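Local coordinates for protein STU0660 (Streptococcus thermophilus, PDB 3ZTH) that takes part in CRISPR-mediated bacterial immunity as a member of the large Csn2 proteins, binding magnesium and probably DNA, at residues D85-E88 / Q89-K93; Q99-L102 / R103-N107; K117-E120 / Q121-L124; L147-T150 / L151-L155. One frame throughout, in Å; residues are numbered along the deposited sequence.

All four contacts are local and follow in series along the chain, so none nests in or crosses another. Contact 1 closes the end of helix 83-89 and leads through a loop into helix 97-106, which carries contact 2. Contact 3 lies midway along the next helix, 109-130, and contact 4 marks where the chain, after strand 140-146, enters helix 151-157. Side chains then join these pieces in space. Tyr92 of contact 1 and Arg103 of contact 2 both meet Asp152 of contact 4, while Asn119 of contact 3 bonds to Leu149 N of contact 4. All four reach the second subunit, contact 1 through a hydrogen bond of Met90 O to its Tyr142, the others with packing.

Contact 1 of 4, residues D85-E88 / Q89-K93; sequences DLLE and QMEYK
Glu91 reaches back over the last turn of the helix it has just left, against Leu87 and Glu88. Its CB sits 3.8 Å from Glu88 O, and CG closes to 3.3 Å from Leu87 O. With CG beside the backbone N (chi1 -61°) and the chain extended beyond it, the carboxylate is carried back along the helix, where its oxygens part. OE2 lies 4.0 Å from Leu87 CG, whereas OE1 passes 3.7 Å from Glu88 CG. The same OE1 takes Lys93 NZ in a salt bridge of 2.7 Å, met nearly along its C-O bond. This is the C-terminal end of helix 83-89: Gln89 N still bonds four residues back to Asp85 O, but Met90 N bonds mainly to Leu87 O at 3.0 Å, standing 61° out of that carbonyl's plane, and only weakly to Leu86 O, and Glu91 N bonds weakly to Glu88 O. Leu86 and Met90, a selenomethionine, run side by side, CD2 to SE at 3.8 Å, both against helix 177-192. Around the other side, a water joins Asp85 O to Gln89 NE2, and Gln89 OE1 bonds to Leu97 N at the start of the next helix.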
loop_
_atom_site.group_PDB
_atom_site.type_symbol
_atom_site.label_atom_id
_atom_site.label_comp_id
_atom_site.label_asym_id
_atom_site.label_seq_id
_atom_site.Cartn_x
_atom_site.Cartn_y
_atom_site.Cartn_z
ATOM N N ASP A 85 -21.693 -15.548 -0.310
ATOM C CA ASP A 85 -21.065 -15.846 0.973
ATOM C C ASP A 85 -20.744 -17.334 1.038
ATOM O O ASP A 85 -19.735 -17.750 1.617
ATOM C CB ASP A 85 -21.986 -15.491 2.142
ATOM C CG ASP A 85 -22.249 -14.015 2.249
ATOM O OD1 ASP A 85 -21.358 -13.231 1.860
ATOM O OD2 ASP A 85 -23.335 -13.639 2.739
ATOM N N LEU A 86 -21.618 -18.133 0.438
ATOM C CA LEU A 86 -21.437 -19.566 0.419
ATOM C C LEU A 86 -20.194 -19.933 -0.407
ATOM O O LEU A 86 -19.349 -20.720 0.040
ATOM C CB LEU A 86 -22.697 -20.225 -0.130
ATOM C CG LEU A 86 -22.813 -21.725 0.144
ATOM C CD1 LEU A 86 -24.285 -22.107 0.246
ATOM C CD2 LEU A 86 -22.092 -22.512 -0.949
ATOM N N LEU A 87 -20.067 -19.360 -1.601
ATOM C CA LEU A 87 -18.895 -19.636 -2.422
ATOM C C LEU A 87 -17.629 -19.237 -1.660
ATOM O O LEU A 87 -16.627 -19.957 -1.681
ATOM C CB LEU A 87 -18.961 -18.859 -3.736
ATOM C CG LEU A 87 -17.717 -18.951 -4.633
ATOM C CD1 LEU A 87 -17.447 -20.403 -5.008
ATOM C CD2 LEU A 87 -17.925 -18.109 -5.876
ATOM N N GLU A 88 -17.684 -18.093 -0.980
ATOM C CA GLU A 88 -16.542 -17.596 -0.211
ATOM C C GLU A 88 -16.115 -18.535 0.910
ATOM O O GLU A 88 -14.929 -18.621 1.232
ATOM C CB GLU A 88 -16.847 -16.205 0.354
ATOM C CG GLU A 88 -16.345 -15.074 -0.537
ATOM C CD GLU A 88 -16.922 -13.708 -0.174
ATOM O OE1 GLU A 88 -17.001 -13.386 1.038
ATOM O OE2 GLU A 88 -17.285 -12.953 -1.110
ATOM N N GLN A 89 -17.072 -19.242 1.502
ATOM C CA GLN A 89 -16.743 -20.176 2.569
ATOM C C GLN A 89 -16.053 -21.423 2.025
ATOM O O GLN A 89 -15.445 -22.186 2.776
ATOM C CB GLN A 89 -17.998 -20.589 3.342
ATOM C CG GLN A 89 -18.514 -19.536 4.297
ATOM C CD GLN A 89 -17.448 -19.030 5.250
ATOM O OE1 GLN A 89 -16.830 -19.795 5.996
ATOM N NE2 GLN A 89 -17.231 -17.724 5.231
HETATM N N MSE A 90 -16.140 -21.627 0.716
HETATM C CA MSE A 90 -15.519 -22.792 0.099
HETATM C C MSE A 90 -14.185 -22.488 -0.589
HETATM O O MSE A 90 -13.572 -23.360 -1.207
HETATM C CB MSE A 90 -16.514 -23.448 -0.858
HETATM C CG MSE A 90 -17.690 -24.045 -0.098
HETATM SE SE MSE A 90 -19.070 -24.867 -1.159
HETATM C CE MSE A 90 -18.286 -26.630 -1.370
ATOM N N GLU A 91 -13.738 -21.244 -0.466
ATOM C CA GLU A 91 -12.460 -20.840 -1.028
ATOM C C GLU A 91 -11.456 -20.875 0.126
ATOM O O GLU A 91 -11.824 -20.689 1.289
ATOM C CB GLU A 91 -12.553 -19.432 -1.619
ATOM C CG GLU A 91 -13.566 -19.313 -2.749
ATOM C CD GLU A 91 -13.731 -17.879 -3.245
ATOM O OE1 GLU A 91 -13.712 -16.952 -2.400
ATOM O OE2 GLU A 91 -13.894 -17.679 -4.471
ATOM N N TYR A 92 -10.192 -21.132 -0.190
ATOM C CA TYR A 92 -9.170 -21.203 0.840
ATOM C C TYR A 92 -8.661 -19.813 1.192
ATOM O O TYR A 92 -7.772 -19.280 0.533
ATOM C CB TYR A 92 -8.018 -22.088 0.369
ATOM C CG TYR A 92 -6.994 -22.373 1.436
ATOM C CD1 TYR A 92 -7.160 -23.445 2.311
ATOM C CD2 TYR A 92 -5.861 -21.571 1.584
ATOM C CE1 TYR A 92 -6.222 -23.716 3.309
ATOM C CE2 TYR A 92 -4.914 -21.833 2.581
ATOM C CZ TYR A 92 -5.102 -22.911 3.438
ATOM O OH TYR A 92 -4.173 -23.204 4.411
ATOM N N LYS A 93 -9.250 -19.222 2.224
ATOM C CA LYS A 93 -8.855 -17.899 2.686
ATOM C C LYS A 93 -8.862 -17.927 4.199
ATOM O O LYS A 93 -9.278 -18.911 4.809
ATOM C CB LYS A 93 -9.839 -16.828 2.221
ATOM C CG LYS A 93 -9.923 -16.606 0.726
ATOM C CD LYS A 93 -11.090 -15.662 0.431
ATOM C CE LYS A 93 -11.358 -15.498 -1.062
ATOM N NZ LYS A 93 -12.611 -14.714 -1.308
HETATM O O HOH W 1 -18.555 -15.955 3.496
#

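Contact 2 of 4, residues Q99-L102 / R103-N107; sequences QGYL and RKIVN
Arg103 lies alongside Gln99 one helical turn earlier, both side chains pointing the same way. Gln99 CD stands 3.6 Å above the guanidinium plane, over its centre, with the amide turned 53° against it. The arginine chain runs straight from CG to NE, and its CG passes 3.2 Å from Gln99 O, which also accepts the bond from Arg103 N. Beyond the segments the guanidinium is fixed by Asp152, in a salt bridge to NH2, and by Tyr92 OH at NE. Lys104 follows, its N bonding weakly to Tyr101 O. Its CG comes 3.1 Å from Gly100 O, and a bend at chi2 (-83°) leads the rest of the chain away. Ile105 N donates to the same Tyr101 O at 3.3 Å, in the carbonyl plane, while the side chain turns to the phenol: CG1 rides 4.1 Å above one ring face, offset toward the rim, and CD1 presses to 3.3 Å from Tyr101 CZ. Val106 follows, its N meeting Leu102 O at 2.9 Å and 168°. Tyr101, Leu102, Ile105 and Val106 all touch the second subunit. The chemistry thus differs round the helix: Arg103 bears a charge held by Asp152, which probably helps keep the guanidinium in place beside Gln99, whereas the aromatic and aliphatic groups contribute to the subunit interface, Leu102 and Val106 also packing within their own chain.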
loop_
_atom_site.group_PDB
_atom_site.type_symbol
_atom_site.label_atom_id
_atom_site.label_comp_id
_atom_site.label_asym_id
_atom_site.label_seq_id
_atom_site.Cartn_x
_atom_site.Cartn_y
_atom_site.Cartn_z
ATOM N N GLN A 99 -10.772 -23.325 4.563
ATOM C CA GLN A 99 -9.450 -23.263 5.155
ATOM C C GLN A 99 -9.323 -24.344 6.216
ATOM O O GLN A 99 -8.388 -25.143 6.191
ATOM C CB GLN A 99 -9.212 -21.899 5.786
ATOM C CG GLN A 99 -7.789 -21.702 6.274
ATOM C CD GLN A 99 -7.614 -20.404 7.034
ATOM O OE1 GLN A 99 -6.494 -19.921 7.209
ATOM N NE2 GLN A 99 -8.719 -19.836 7.501
ATOM N N GLY A 100 -10.274 -24.371 7.141
ATOM C CA GLY A 100 -10.237 -25.362 8.199
ATOM C C GLY A 100 -10.399 -26.787 7.701
ATOM O O GLY A 100 -9.826 -27.721 8.260
ATOM N N TYR A 101 -11.184 -26.955 6.645
ATOM C CA TYR A 101 -11.434 -28.270 6.072
ATOM C C TYR A 101 -10.251 -28.799 5.264
ATOM O O TYR A 101 -9.795 -29.920 5.484
ATOM C CB TYR A 101 -12.675 -28.212 5.181
ATOM C CG TYR A 101 -12.917 -29.453 4.354
ATOM C CD1 TYR A 101 -13.201 -30.679 4.956
ATOM C CD2 TYR A 101 -12.893 -29.393 2.963
ATOM C CE1 TYR A 101 -13.460 -31.816 4.187
ATOM C CE2 TYR A 101 -13.145 -30.516 2.188
ATOM C CZ TYR A 101 -13.428 -31.721 2.804
ATOM O OH TYR A 101 -13.669 -32.828 2.025
ATOM N N LEU A 102 -9.762 -27.995 4.323
ATOM C CA LEU A 102 -8.644 -28.415 3.497
ATOM C C LEU A 102 -7.371 -28.615 4.313
ATOM O O LEU A 102 -6.510 -29.404 3.931
ATOM C CB LEU A 102 -8.400 -27.403 2.384
ATOM C CG LEU A 102 -9.513 -27.299 1.345
ATOM C CD1 LEU A 102 -9.159 -26.227 0.332
ATOM C CD2 LEU A 102 -9.708 -28.638 0.654
ATOM N N ARG A 103 -7.241 -27.914 5.437
ATOM C CA ARG A 103 -6.047 -28.085 6.260
ATOM C C ARG A 103 -6.023 -29.460 6.916
ATOM O O ARG A 103 -4.954 -30.001 7.184
ATOM C CB ARG A 103 -5.953 -26.994 7.331
ATOM C CG ARG A 103 -5.347 -25.706 6.819
ATOM C CD ARG A 103 -5.324 -24.637 7.885
ATOM N NE ARG A 103 -4.644 -23.431 7.419
ATOM C CZ ARG A 103 -4.572 -22.299 8.112
ATOM N NH1 ARG A 103 -5.142 -22.216 9.309
ATOM N NH2 ARG A 103 -3.931 -21.248 7.610
ATOM N N LYS A 104 -7.201 -30.025 7.164
ATOM C CA LYS A 104 -7.301 -31.347 7.779
ATOM C C LYS A 104 -6.979 -32.419 6.739
ATOM O O LYS A 104 -6.346 -33.433 7.046
ATOM C CB LYS A 104 -8.715 -31.576 8.317
ATOM C CG LYS A 104 -9.201 -30.533 9.324
ATOM C CD LYS A 104 -8.726 -30.805 10.746
ATOM C CE LYS A 104 -9.399 -29.839 11.722
ATOM N NZ LYS A 104 -9.126 -30.164 13.152
ATOM N N ILE A 105 -7.421 -32.177 5.509
ATOM C CA ILE A 105 -7.211 -33.099 4.399
ATOM C C ILE A 105 -5.768 -33.141 3.925
ATOM O O ILE A 105 -5.205 -34.213 3.731
ATOM C CB ILE A 105 -8.113 -32.734 3.192
ATOM C CG1 ILE A 105 -9.553 -33.170 3.470
ATOM C CG2 ILE A 105 -7.580 -33.375 1.911
ATOM C CD1 ILE A 105 -10.480 -32.992 2.292
ATOM N N VAL A 106 -5.179 -31.967 3.732
ATOM C CA VAL A 106 -3.802 -31.860 3.268
ATOM C C VAL A 106 -2.833 -32.488 4.257
ATOM O O VAL A 106 -1.775 -32.987 3.877
ATOM C CB VAL A 106 -3.413 -30.388 3.052
ATOM C CG1 VAL A 106 -1.964 -30.288 2.635
ATOM C CG2 VAL A 106 -4.290 -29.781 1.982
ATOM N N ASN A 107 -3.203 -32.460 5.527
ATOM C CA ASN A 107 -2.372 -33.031 6.573
ATOM C C ASN A 107 -2.431 -34.562 6.577
ATOM O O ASN A 107 -3.244 -35.161 7.281
ATOM C CB ASN A 107 -2.826 -32.488 7.925
ATOM C CG ASN A 107 -2.040 -33.062 9.068
ATOM O OD1 ASN A 107 -0.815 -32.957 9.105
ATOM N ND2 ASN A 107 -2.738 -33.674 10.016
#

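Contact 3 of 4, residues K117-E120 / Q121-L124; sequences KINE and QVEL
Val122 brings its CG2 branch up to the oxygen end of the Ile118 carbonyl, 3.3 Å from Ile118 O. The setting is the middle of the alpha-helix 109-130, where bonds four residues back repeat along the chain and side chains brush the carbonyls of the preceding turn. Val122 N bonds to Ile118 O at 3.1 Å. Gln121 N is shared: its main acceptor is Lys117 O at 3.2 Å, with a weak second bond to Ile118 O. The Gln121 chain bends at chi2 (-56°), and its OE1 bonds to His114 ND1 of the second subunit. Packing across that interface is reciprocal, Ile118 resting on Gln121 of the second subunit and Gln121 on its Ile118, so this helix face is part of the contact between subunits. Another face looks to the same chain. Asn119 OD1 accepts from Leu149 N, and Glu123 OE1 bonds to Asn146 ND2, which ties the helix to the segment running from strand 140-146 into helix 151-157. Between these two residues Glu123 N reaches Asn119 O at 3.0 Å; the bond is nearly straight at the hydrogen, 167°, yet the donor stands 39° out of the carbonyl plane. Glu123 CG also packs against that oxygen, 3.0 Å away. One residue on, Leu124 bonds only weakly through its N to Glu120 O, while its CG sits 3.0 Å from the same oxygen.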
loop_
_atom_site.group_PDB
_atom_site.type_symbol
_atom_site.label_atom_id
_atom_site.label_comp_id
_atom_site.label_asym_id
_atom_site.label_seq_id
_atom_site.Cartn_x
_atom_site.Cartn_y
_atom_site.Cartn_z
ATOM N N LYS A 117 9.644 -33.708 -1.183
ATOM C CA LYS A 117 10.251 -33.854 -2.497
ATOM C C LYS A 117 10.280 -32.506 -3.210
ATOM O O LYS A 117 11.225 -32.209 -3.946
ATOM C CB LYS A 117 9.485 -34.874 -3.341
ATOM C CG LYS A 117 9.608 -36.303 -2.836
ATOM C CD LYS A 117 8.908 -37.289 -3.761
ATOM C CE LYS A 117 9.516 -37.273 -5.163
ATOM N NZ LYS A 117 8.846 -38.241 -6.090
ATOM N N ILE A 118 9.249 -31.692 -2.987
ATOM C CA ILE A 118 9.173 -30.373 -3.615
ATOM C C ILE A 118 10.241 -29.445 -3.056
ATOM O O ILE A 118 10.869 -28.699 -3.802
ATOM C CB ILE A 118 7.785 -29.708 -3.416
ATOM C CG1 ILE A 118 6.742 -30.401 -4.294
ATOM C CG2 ILE A 118 7.858 -28.225 -3.778
ATOM C CD1 ILE A 118 5.351 -29.810 -4.177
ATOM N N ASN A 119 10.443 -29.488 -1.745
ATOM C CA ASN A 119 11.452 -28.647 -1.125
ATOM C C ASN A 119 12.856 -29.111 -1.498
ATOM O O ASN A 119 13.825 -28.370 -1.333
ATOM C CB ASN A 119 11.285 -28.637 0.395
ATOM C CG ASN A 119 10.130 -27.768 0.839
ATOM O OD1 ASN A 119 9.946 -26.663 0.335
ATOM N ND2 ASN A 119 9.350 -28.256 1.793
ATOM N N GLU A 120 12.967 -30.337 -2.001
ATOM C CA GLU A 120 14.262 -30.853 -2.404
ATOM C C GLU A 120 14.593 -30.269 -3.765
ATOM O O GLU A 120 15.745 -29.959 -4.054
ATOM C CB GLU A 120 14.245 -32.381 -2.463
ATOM C CG GLU A 120 14.077 -33.033 -1.101
ATOM C CD GLU A 120 14.304 -34.538 -1.132
ATOM O OE1 GLU A 120 13.736 -35.216 -2.020
ATOM O OE2 GLU A 120 15.045 -35.044 -0.258
ATOM N N GLN A 121 13.581 -30.117 -4.608
ATOM C CA GLN A 121 13.798 -29.531 -5.921
ATOM C C GLN A 121 14.083 -28.041 -5.760
ATOM O O GLN A 121 14.722 -27.422 -6.608
ATOM C CB GLN A 121 12.573 -29.738 -6.800
ATOM C CG GLN A 121 12.409 -31.167 -7.233
ATOM C CD GLN A 121 13.637 -31.671 -7.946
ATOM O OE1 GLN A 121 14.036 -31.124 -8.979
ATOM N NE2 GLN A 121 14.255 -32.714 -7.398
ATOM N N VAL A 122 13.597 -27.470 -4.664
ATOM C CA VAL A 122 13.820 -26.063 -4.380
ATOM C C VAL A 122 15.284 -25.918 -3.978
ATOM O O VAL A 122 16.018 -25.118 -4.558
ATOM C CB VAL A 122 12.902 -25.574 -3.234
ATOM C CG1 VAL A 122 13.352 -24.207 -2.739
ATOM C CG2 VAL A 122 11.465 -25.504 -3.725
ATOM N N GLU A 123 15.701 -26.710 -2.992
ATOM C CA GLU A 123 17.080 -26.698 -2.515
ATOM C C GLU A 123 18.041 -26.907 -3.673
ATOM O O GLU A 123 19.193 -26.488 -3.613
ATOM C CB GLU A 123 17.288 -27.796 -1.477
ATOM C CG GLU A 123 16.516 -27.566 -0.195
ATOM C CD GLU A 123 17.186 -26.559 0.711
ATOM O OE1 GLU A 123 17.718 -25.554 0.190
ATOM O OE2 GLU A 123 17.176 -26.770 1.944
ATOM N N LEU A 124 17.567 -27.563 -4.726
ATOM C CA LEU A 124 18.400 -27.796 -5.896
ATOM C C LEU A 124 18.427 -26.538 -6.749
ATOM O O LEU A 124 19.484 -26.126 -7.225
ATOM C CB LEU A 124 17.874 -28.967 -6.734
ATOM C CG LEU A 124 17.891 -30.375 -6.130
ATOM C CD1 LEU A 124 17.574 -31.376 -7.234
ATOM C CD2 LEU A 124 19.252 -30.681 -5.504
#

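Contact 4 of 4, residues L147-T150 / L151-L155; sequences LPLT and LDQLL
Pro148 meets the helix ahead of it loosely, its O lying 4.3 Å from Gln153 NE2, while its ring packs on Asn119 of helix 109-130. Leu149 comes closer. Its side chain crosses that of Gln153 at about a right angle, and the CD2 methyl sits over one face of the amide, 3.4 Å from Gln153 NE2; its still closer approach to CD is doubtful at this resolution. Thr150 then opens helix 151-157 as its N-cap. OG1 stands between the backbone N and the carbonyl carbon (chi1 61°), the rotamer that turns it to the first helical turn, where it accepts from Gln153 N at 3.1 Å and 144°. Gln153 CB lies 3.0 Å from the same oxygen. One turn in, Leu154 N bonds to Thr150 O at 3.0 Å, the donor tilted 16° from the carbonyl plane, so that the first regular helical bond begins at the capping residue itself. The extended Gln153 chain runs back from the helix along the incoming loop, and its OE1 bonds to Asn158 ND2 of the second subunit; the amide under Leu149 is therefore held from the other chain too. On the helix, Leu151 packs on Leu115 and Val106 of the same chain, and Asp152 OD1 is hydrogen-bonded to Tyr92 OH.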
loop_
_atom_site.group_PDB
_atom_site.type_symbol
_atom_site.label_atom_id
_atom_site.label_comp_id
_atom_site.label_asym_id
_atom_site.label_seq_id
_atom_site.Cartn_x
_atom_site.Cartn_y
_atom_site.Cartn_z
ATOM N N LEU A 147 13.136 -19.995 1.344
ATOM C CA LEU A 147 12.178 -20.150 2.417
ATOM C C LEU A 147 11.382 -21.364 1.966
ATOM O O LEU A 147 10.618 -21.294 1.006
ATOM C CB LEU A 147 11.256 -18.937 2.506
ATOM C CG LEU A 147 10.156 -19.085 3.560
ATOM C CD1 LEU A 147 10.806 -19.154 4.941
ATOM C CD2 LEU A 147 9.174 -17.919 3.476
ATOM N N PRO A 148 11.565 -22.498 2.643
ATOM C CA PRO A 148 10.854 -23.726 2.288
ATOM C C PRO A 148 9.346 -23.530 2.134
ATOM O O PRO A 148 8.728 -22.754 2.870
ATOM C CB PRO A 148 11.204 -24.666 3.437
ATOM C CG PRO A 148 11.360 -23.727 4.595
ATOM C CD PRO A 148 12.171 -22.611 3.979
ATOM N N LEU A 149 8.767 -24.237 1.166
ATOM C CA LEU A 149 7.338 -24.176 0.891
ATOM C C LEU A 149 6.496 -24.855 1.960
ATOM O O LEU A 149 6.932 -25.804 2.604
ATOM C CB LEU A 149 7.031 -24.822 -0.457
ATOM C CG LEU A 149 7.122 -23.899 -1.668
ATOM C CD1 LEU A 149 6.894 -24.677 -2.955
ATOM C CD2 LEU A 149 6.075 -22.807 -1.519
ATOM N N THR A 150 5.287 -24.344 2.151
ATOM C CA THR A 150 4.357 -24.910 3.115
ATOM C C THR A 150 3.084 -25.238 2.345
ATOM O O THR A 150 2.812 -24.640 1.300
ATOM C CB THR A 150 4.007 -23.915 4.236
ATOM O OG1 THR A 150 3.385 -22.758 3.666
ATOM C CG2 THR A 150 5.255 -23.501 4.994
ATOM N N LEU A 151 2.307 -26.189 2.850
ATOM C CA LEU A 151 1.066 -26.561 2.188
ATOM C C LEU A 151 0.107 -25.384 2.251
ATOM O O LEU A 151 -0.557 -25.065 1.266
ATOM C CB LEU A 151 0.480 -27.808 2.849
ATOM C CG LEU A 151 1.428 -28.998 2.627
ATOM C CD1 LEU A 151 1.074 -30.170 3.525
ATOM C CD2 LEU A 151 1.380 -29.394 1.153
ATOM N N ASP A 152 0.052 -24.720 3.401
ATOM C CA ASP A 152 -0.814 -23.559 3.536
ATOM C C ASP A 152 -0.520 -22.605 2.389
ATOM O O ASP A 152 -1.424 -22.022 1.803
ATOM C CB ASP A 152 -0.559 -22.836 4.854
ATOM C CG ASP A 152 -1.258 -21.489 4.912
ATOM O OD1 ASP A 152 -2.503 -21.455 5.012
ATOM O OD2 ASP A 152 -0.560 -20.455 4.834
ATOM N N GLN A 153 0.760 -22.453 2.074
ATOM C CA GLN A 153 1.186 -21.576 0.995
ATOM C C GLN A 153 0.716 -22.095 -0.356
ATOM O O GLN A 153 0.217 -21.333 -1.186
ATOM C CB GLN A 153 2.702 -21.449 1.006
ATOM C CG GLN A 153 3.252 -20.602 -0.114
ATOM C CD GLN A 153 4.746 -20.405 0.006
ATOM O OE1 GLN A 153 5.376 -19.834 -0.886
ATOM N NE2 GLN A 153 5.327 -20.872 1.114
ATOM N N LEU A 154 0.881 -23.395 -0.579
ATOM C CA LEU A 154 0.445 -24.011 -1.830
ATOM C C LEU A 154 -1.066 -23.870 -2.022
ATOM O O LEU A 154 -1.539 -23.514 -3.104
ATOM C CB LEU A 154 0.805 -25.499 -1.851
ATOM C CG LEU A 154 2.126 -25.910 -2.497
ATOM C CD1 LEU A 154 2.156 -27.425 -2.623
ATOM C CD2 LEU A 154 2.260 -25.271 -3.875
ATOM N N LEU A 155 -1.821 -24.168 -0.970
ATOM C CA LEU A 155 -3.268 -24.068 -1.034
ATOM C C LEU A 155 -3.703 -22.635 -1.305
ATOM O O LEU A 155 -4.721 -22.400 -1.958
ATOM C CB LEU A 155 -3.889 -24.555 0.282
ATOM C CG LEU A 155 -3.805 -26.061 0.534
ATOM C CD1 LEU A 155 -4.386 -26.401 1.889
ATOM C CD2 LEU A 155 -4.557 -26.783 -0.559
#